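Local coordinates for probable GTP-binding protein EngB (PDB 2CXX) that binds guanine nucleotides as a probable GTPase of the EngB family and is probably needed for normal cell division and septation, at residues L88-K93 with T125-N130; K14-Y19 with I163-G168. All blocks are in the same frame, centred on the assembly; numbering follows the deposited sequence.

In the fold
Both contacts reach the bound GDP in the nucleotide site of a P-loop GTPase domain, contact 1 from the sheet through Asn130, their centres about 11 Å apart. Contact 1 joins two parallel strands and delivers Asn130 to the guanine. Contact 2 packs the helix after the P-loop, which holds the phosphates, against the loop 163-168, which meets the base. Asn130 ties the two together: its OD1 lies 2.9 Å from Ala165 N, a probable hydrogen bond, and Val129 O stands equally close to Ile163 N. Along the chain, helix 14-22 comes first, both strands of contact 1 follow, and loop 163-168 closes the site from the far end of the sequence.

Contact 1 of 2, residues L88-K93 with T125-N130; sequences LVVDGK and TIVAVN. With GDP (guanosine-5'-diphosphate), chain D.
Val90 and Asn130 meet through their backbones: Asn130 N donates to Val90 O at 2.9 Å, while Val90 N reaches Ala128 O in a nearly straight bond (174° at the hydrogen). Gly92 N continues the ladder one step beyond strand 85-91, donating to Asn130 O at 2.8 Å. Side chains alternate between the faces of the sheet, Val90, Val127 and Val129 on one, Val89, Ala128 and Asn130 on the other. On the first face Val90 CG2 packs 3.9 Å from Val127 CG1, the two valines crossing obliquely, and Val129 CG1 presses on Gly92 CA at 3.6 Å, where a side chain would clash. These are neighbouring parallel strands in the Ras-like G-domain sheet, and the last residue of strand 125-130, Asn130, opens the Asn-Lys-Leu-Asp motif that recognises guanine. On the second face Asn130 carries CG anti to the backbone N (chi1 -164°), which brings ND2 to 3.1 Å from N7 of GDP. That amide is fixed from two sides, ND2 donating to Val12 O and OD1 accepting from Ala165 N. Farther out, Asp91 OD1 accepts a hydrogen bond from Ala94 N and a weak one from Lys93 N, capping helix 94-104, and its OD2 forms a salt bridge with Lys131.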
loop_
_atom_site.group_PDB
_atom_site.type_symbol
_atom_site.label_atom_id
_atom_site.label_comp_id
_atom_site.label_asym_id
_atom_site.label_seq_id
_atom_site.Cartn_x
_atom_site.Cartn_y
_atom_site.Cartn_z
ATOM N N LEU A 88 0.008 -2.565 -1.711
ATOM C CA LEU A 88 -0.730 -1.669 -0.849
ATOM C C LEU A 88 -0.126 -1.885 0.537
ATOM O O LEU A 88 -0.179 -2.984 1.088
ATOM C CB LEU A 88 -2.247 -2.024 -0.833
ATOM C CG LEU A 88 -3.095 -1.413 0.300
ATOM C CD1 LEU A 88 -3.123 0.105 0.281
ATOM C CD2 LEU A 88 -4.520 -1.945 0.189
ATOM N N VAL A 89 0.431 -0.819 1.105
ATOM C CA VAL A 89 1.010 -0.879 2.452
ATOM C C VAL A 89 -0.060 -0.491 3.442
ATOM O O VAL A 89 -0.681 0.519 3.259
ATOM C CB VAL A 89 2.129 0.129 2.568
ATOM C CG1 VAL A 89 2.912 -0.120 3.836
ATOM C CG2 VAL A 89 3.060 0.011 1.329
ATOM N N VAL A 90 -0.306 -1.314 4.463
ATOM C CA VAL A 90 -1.267 -0.982 5.523
ATOM C C VAL A 90 -0.566 -1.077 6.838
ATOM O O VAL A 90 0.461 -1.746 6.979
ATOM C CB VAL A 90 -2.511 -1.884 5.566
ATOM C CG1 VAL A 90 -3.202 -1.849 4.138
ATOM C CG2 VAL A 90 -2.144 -3.259 5.951
ATOM N N ASP A 91 -1.139 -0.398 7.832
ATOM C CA ASP A 91 -0.563 -0.388 9.170
ATOM C C ASP A 91 -1.383 -1.506 9.851
ATOM O O ASP A 91 -2.544 -1.316 10.107
ATOM C CB ASP A 91 -0.808 1.001 9.783
ATOM C CG ASP A 91 -0.446 1.082 11.251
ATOM O OD1 ASP A 91 -0.401 0.018 11.904
ATOM O OD2 ASP A 91 -0.241 2.219 11.732
ATOM N N GLY A 92 -0.747 -2.660 10.082
ATOM C CA GLY A 92 -1.453 -3.814 10.652
ATOM C C GLY A 92 -2.092 -3.565 12.018
ATOM O O GLY A 92 -3.148 -4.135 12.353
ATOM N N LYS A 93 -1.443 -2.734 12.828
ATOM C CA LYS A 93 -2.043 -2.396 14.149
ATOM C C LYS A 93 -3.261 -1.486 14.017
ATOM O O LYS A 93 -4.331 -1.772 14.591
ATOM C CB LYS A 93 -1.023 -1.703 15.076
ATOM C CG LYS A 93 -1.647 -1.515 16.499
ATOM C CD LYS A 93 -0.707 -0.906 17.492
ATOM C CE LYS A 93 -1.386 -0.822 18.893
ATOM N NZ LYS A 93 -2.772 -0.247 18.760
ATOM N N THR A 125 -2.394 -7.519 -6.603
ATOM C CA THR A 125 -2.054 -6.678 -5.461
ATOM C C THR A 125 -1.533 -7.448 -4.282
ATOM O O THR A 125 -2.134 -8.440 -3.865
ATOM C CB THR A 125 -3.298 -5.890 -5.017
ATOM O OG1 THR A 125 -3.747 -5.060 -6.093
ATOM C CG2 THR A 125 -2.958 -4.992 -3.798
ATOM N N ILE A 126 -0.416 -7.003 -3.728
ATOM C CA ILE A 126 0.126 -7.628 -2.514
ATOM C C ILE A 126 -0.134 -6.625 -1.396
ATOM O O ILE A 126 0.004 -5.429 -1.597
ATOM C CB ILE A 126 1.672 -7.884 -2.651
ATOM C CG1 ILE A 126 1.933 -8.892 -3.746
ATOM C CG2 ILE A 126 2.277 -8.275 -1.297
ATOM C CD1 ILE A 126 3.370 -8.809 -4.303
ATOM N N VAL A 127 -0.624 -7.080 -0.248
ATOM C CA VAL A 127 -0.818 -6.180 0.870
ATOM C C VAL A 127 0.341 -6.364 1.821
ATOM O O VAL A 127 0.482 -7.441 2.407
ATOM C CB VAL A 127 -2.139 -6.508 1.635
ATOM C CG1 VAL A 127 -2.284 -5.596 2.888
ATOM C CG2 VAL A 127 -3.324 -6.357 0.678
ATOM N N ALA A 128 1.167 -5.327 1.995
ATOM C CA ALA A 128 2.283 -5.380 2.954
ATOM C C ALA A 128 1.665 -4.967 4.312
ATOM O O ALA A 128 1.278 -3.824 4.490
ATOM C CB ALA A 128 3.380 -4.370 2.560
ATOM N N VAL A 129 1.560 -5.898 5.252
ATOM C CA VAL A 129 0.967 -5.602 6.551
ATOM C C VAL A 129 2.123 -5.159 7.463
ATOM O O VAL A 129 2.802 -5.955 8.109
ATOM C CB VAL A 129 0.215 -6.828 7.074
ATOM C CG1 VAL A 129 -0.448 -6.444 8.416
ATOM C CG2 VAL A 129 -0.880 -7.265 6.008
ATOM N N ASN A 130 2.309 -3.852 7.520
ATOM C CA ASN A 130 3.445 -3.275 8.199
ATOM C C ASN A 130 3.206 -3.044 9.675
ATOM O O ASN A 130 2.070 -3.083 10.156
ATOM C CB ASN A 130 3.837 -1.961 7.498
ATOM C CG ASN A 130 5.246 -1.486 7.875
ATOM O OD1 ASN A 130 6.132 -2.303 8.064
ATOM N ND2 ASN A 130 5.465 -0.174 7.941
HETATM P PB GDP D . 4.590 6.989 5.145
HETATM O O1B GDP D . 3.881 8.259 5.477
HETATM O O2B GDP D . 3.561 5.800 4.984
HETATM O O3B GDP D . 5.739 7.054 4.161
HETATM O O3A GDP D . 5.313 6.586 6.501
HETATM P PA GDP D . 6.796 6.589 7.095
HETATM O O1A GDP D . 7.632 5.615 6.363
HETATM O O2A GDP D . 7.401 8.040 7.048
HETATM O "O5'" GDP D . 6.620 5.973 8.565
HETATM C "C5'" GDP D . 5.722 6.725 9.325
HETATM C "C4'" GDP D . 5.929 6.429 10.816
HETATM O "O4'" GDP D . 5.785 4.962 11.069
HETATM C "C3'" GDP D . 7.277 6.720 11.382
HETATM O "O3'" GDP D . 7.510 7.375 12.636
HETATM C "C2'" GDP D . 8.090 5.433 11.122
HETATM O "O2'" GDP D . 9.187 5.337 12.106
HETATM C "C1'" GDP D . 7.045 4.428 11.617
HETATM N N9 GDP D . 7.204 3.068 11.082
HETATM C C8 GDP D . 7.398 2.666 9.741
HETATM N N7 GDP D . 7.472 1.381 9.678
HETATM C C5 GDP D . 7.335 0.861 10.938
HETATM C C6 GDP D . 7.324 -0.453 11.500
HETATM O O6 GDP D . 7.468 -1.427 10.829
HETATM N N1 GDP D . 7.142 -0.601 12.871
HETATM C C2 GDP D . 6.985 0.492 13.676
HETATM N N2 GDP D . 6.817 0.292 15.027
HETATM N N3 GDP D . 6.994 1.721 13.183
HETATM C C4 GDP D . 7.165 1.941 11.830
#

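Contact 2 of 2, residues K14-Y19 with I163-G168; sequences KSTLIY and ISAKFG. With GDP (guanosine-5'-diphosphate), chain D.
Thr16 and Leu17 of the helix that follows the P-loop (Walker A) pack on Ala165 of the Ser-Ala-Lys loop, the G5 element of Ras-like GTPases, and on Ile163 just before it. The direct contact is apolar, with no hydrogen bond between the two segments. The Thr16 methyl CG2 rests 3.7 Å from Ala165 CB. Leu17 and Ile163 cross at about a right angle, with Ile163 CD1 set against both leucine methyls, and Leu174 of helix 171-184 touches both residues.

Polar bonds run instead to GDP. On the phosphate side, Lys14 N donates to O2B and Ser15 N to O3B, each at 2.8 Å, while Thr16 holds O1A through both its N and its OG1. With OG1 anti to the carbonyl carbon (chi1 -59°), the hydroxyl meets the alpha phosphate and CG2 is left facing the loop. The Lys14 side chain, bent at its far end, turns from the diphosphate to a salt bridge with Asp50 and a hydrogen bond to Met51 O. At the base, Lys166 N donates to O6 at 3.2 Å, and the lysine chain runs extended over the guanine, CB lying 3.4 Å from C6.

Within the loop, Ser164 OG accepts from Phe167 N in an ST motif and also bonds Asp133, which itself binds GDP. Replacing Ser164 by alanine would probably cost Phe167 N its acceptor and Asp133 one partner, leaving the turn beside O6 less firmly held. The hydroxyl lies in the plane of the Phe167 ring, at its edge, while Lys166 CG lies over one face, 3.4 Å from the ring plane and nearer the rim than the centre.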
loop_
_atom_site.group_PDB
_atom_site.type_symbol
_atom_site.label_atom_id
_atom_site.label_comp_id
_atom_site.label_asym_id
_atom_site.label_seq_id
_atom_site.Cartn_x
_atom_site.Cartn_y
_atom_site.Cartn_z
ATOM N N LYS A 14 5.096 3.495 4.315
ATOM C CA LYS A 14 5.400 3.253 2.907
ATOM C C LYS A 14 6.751 3.767 2.481
ATOM O O LYS A 14 7.523 3.021 1.845
ATOM C CB LYS A 14 4.279 3.854 2.073
ATOM C CG LYS A 14 4.498 3.751 0.558
ATOM C CD LYS A 14 3.144 3.987 -0.207
ATOM C CE LYS A 14 2.582 5.389 -0.044
ATOM N NZ LYS A 14 3.595 6.361 -0.564
ATOM N N SER A 15 7.093 5.017 2.813
ATOM C CA SER A 15 8.415 5.517 2.408
ATOM C C SER A 15 9.508 4.697 3.116
ATOM O O SER A 15 10.554 4.421 2.505
ATOM C CB SER A 15 8.574 7.017 2.714
ATOM O OG SER A 15 8.394 7.231 4.101
ATOM N N THR A 16 9.321 4.330 4.392
ATOM C CA THR A 16 10.280 3.463 5.078
ATOM C C THR A 16 10.444 2.100 4.354
ATOM O O THR A 16 11.563 1.598 4.130
ATOM C CB THR A 16 9.856 3.174 6.557
ATOM O OG1 THR A 16 9.761 4.414 7.280
ATOM C CG2 THR A 16 10.953 2.352 7.250
ATOM N N LEU A 17 9.346 1.511 3.927
ATOM C CA LEU A 17 9.402 0.213 3.229
ATOM C C LEU A 17 10.168 0.365 1.895
ATOM O O LEU A 17 10.997 -0.449 1.542
ATOM C CB LEU A 17 7.971 -0.295 2.951
ATOM C CG LEU A 17 7.820 -1.495 2.028
ATOM C CD1 LEU A 17 8.727 -2.656 2.484
ATOM C CD2 LEU A 17 6.371 -1.900 1.999
ATOM N N ILE A 18 9.880 1.425 1.149
ATOM C CA ILE A 18 10.560 1.641 -0.129
ATOM C C ILE A 18 12.053 1.790 0.075
ATOM O O ILE A 18 12.861 1.281 -0.743
ATOM C CB ILE A 18 10.000 2.849 -0.858
ATOM C CG1 ILE A 18 8.614 2.488 -1.393
ATOM C CG2 ILE A 18 10.938 3.222 -2.043
ATOM C CD1 ILE A 18 7.823 3.597 -1.994
ATOM N N TYR A 19 12.424 2.483 1.137
ATOM C CA TYR A 19 13.850 2.598 1.470
ATOM C C TYR A 19 14.433 1.226 1.836
ATOM O O TYR A 19 15.564 0.926 1.441
ATOM C CB TYR A 19 14.031 3.585 2.642
ATOM C CG TYR A 19 15.423 3.558 3.216
ATOM C CD1 TYR A 19 16.510 3.945 2.447
ATOM C CD2 TYR A 19 15.660 3.091 4.506
ATOM C CE1 TYR A 19 17.805 3.860 2.958
ATOM C CE2 TYR A 19 16.976 3.019 5.008
ATOM C CZ TYR A 19 18.002 3.399 4.218
ATOM O OH TYR A 19 19.276 3.271 4.714
ATOM N N ILE A 163 5.167 -7.584 7.598
ATOM C CA ILE A 163 6.581 -7.164 7.645
ATOM C C ILE A 163 6.765 -6.101 8.745
ATOM O O ILE A 163 5.787 -5.590 9.311
ATOM C CB ILE A 163 6.987 -6.441 6.310
ATOM C CG1 ILE A 163 5.950 -5.333 6.047
ATOM C CG2 ILE A 163 6.895 -7.382 5.086
ATOM C CD1 ILE A 163 6.310 -4.383 4.953
ATOM N N SER A 164 8.025 -5.814 9.061
ATOM C CA SER A 164 8.339 -4.634 9.875
ATOM C C SER A 164 9.372 -3.876 9.044
ATOM O O SER A 164 10.517 -4.284 8.977
ATOM C CB SER A 164 8.969 -4.921 11.239
ATOM O OG SER A 164 9.376 -3.676 11.817
ATOM N N ALA A 165 8.951 -2.785 8.394
ATOM C CA ALA A 165 9.845 -1.970 7.603
ATOM C C ALA A 165 10.876 -1.322 8.537
ATOM O O ALA A 165 12.016 -1.004 8.099
ATOM C CB ALA A 165 9.057 -0.854 6.864
ATOM N N LYS A 166 10.477 -1.125 9.789
ATOM C CA LYS A 166 11.360 -0.501 10.761
ATOM C C LYS A 166 12.543 -1.377 11.092
ATOM O O LYS A 166 13.660 -0.909 11.035
ATOM C CB LYS A 166 10.643 -0.177 12.069
ATOM C CG LYS A 166 11.573 0.315 13.204
ATOM C CD LYS A 166 10.768 0.972 14.299
ATOM C CE LYS A 166 11.649 1.898 15.204
ATOM N NZ LYS A 166 10.794 2.698 16.147
ATOM N N PHE A 167 12.266 -2.616 11.473
ATOM C CA PHE A 167 13.325 -3.540 11.868
ATOM C C PHE A 167 13.797 -4.497 10.797
ATOM O O PHE A 167 14.827 -5.165 10.949
ATOM C CB PHE A 167 12.869 -4.312 13.092
ATOM C CG PHE A 167 12.605 -3.449 14.261
ATOM C CD1 PHE A 167 11.334 -2.972 14.505
ATOM C CD2 PHE A 167 13.637 -3.082 15.115
ATOM C CE1 PHE A 167 11.067 -2.143 15.589
ATOM C CE2 PHE A 167 13.391 -2.249 16.205
ATOM C CZ PHE A 167 12.099 -1.779 16.448
ATOM N N GLY A 168 13.058 -4.586 9.698
ATOM C CA GLY A 168 13.501 -5.457 8.634
ATOM C C GLY A 168 12.825 -6.818 8.540
ATOM O O GLY A 168 13.042 -7.547 7.566
HETATM P PB GDP D . 4.590 6.989 5.145
HETATM O O1B GDP D . 3.881 8.259 5.477
HETATM O O2B GDP D . 3.561 5.800 4.984
HETATM O O3B GDP D . 5.739 7.054 4.161
HETATM O O3A GDP D . 5.313 6.586 6.501
HETATM P PA GDP D . 6.796 6.589 7.095
HETATM O O1A GDP D . 7.632 5.615 6.363
HETATM O O2A GDP D . 7.401 8.040 7.048
HETATM O "O5'" GDP D . 6.620 5.973 8.565
HETATM C "C5'" GDP D . 5.722 6.725 9.325
HETATM C "C4'" GDP D . 5.929 6.429 10.816
HETATM O "O4'" GDP D . 5.785 4.962 11.069
HETATM C "C3'" GDP D . 7.277 6.720 11.382
HETATM O "O3'" GDP D . 7.510 7.375 12.636
HETATM C "C2'" GDP D . 8.090 5.433 11.122
HETATM O "O2'" GDP D . 9.187 5.337 12.106
HETATM C "C1'" GDP D . 7.045 4.428 11.617
HETATM N N9 GDP D . 7.204 3.068 11.082
HETATM C C8 GDP D . 7.398 2.666 9.741
HETATM N N7 GDP D . 7.472 1.381 9.678
HETATM C C5 GDP D . 7.335 0.861 10.938
HETATM C C6 GDP D . 7.324 -0.453 11.500
HETATM O O6 GDP D . 7.468 -1.427 10.829
HETATM N N1 GDP D . 7.142 -0.601 12.871
HETATM C C2 GDP D . 6.985 0.492 13.676
HETATM N N2 GDP D . 6.817 0.292 15.027
HETATM N N3 GDP D . 6.994 1.721 13.183
HETATM C C4 GDP D . 7.165 1.941 11.830
#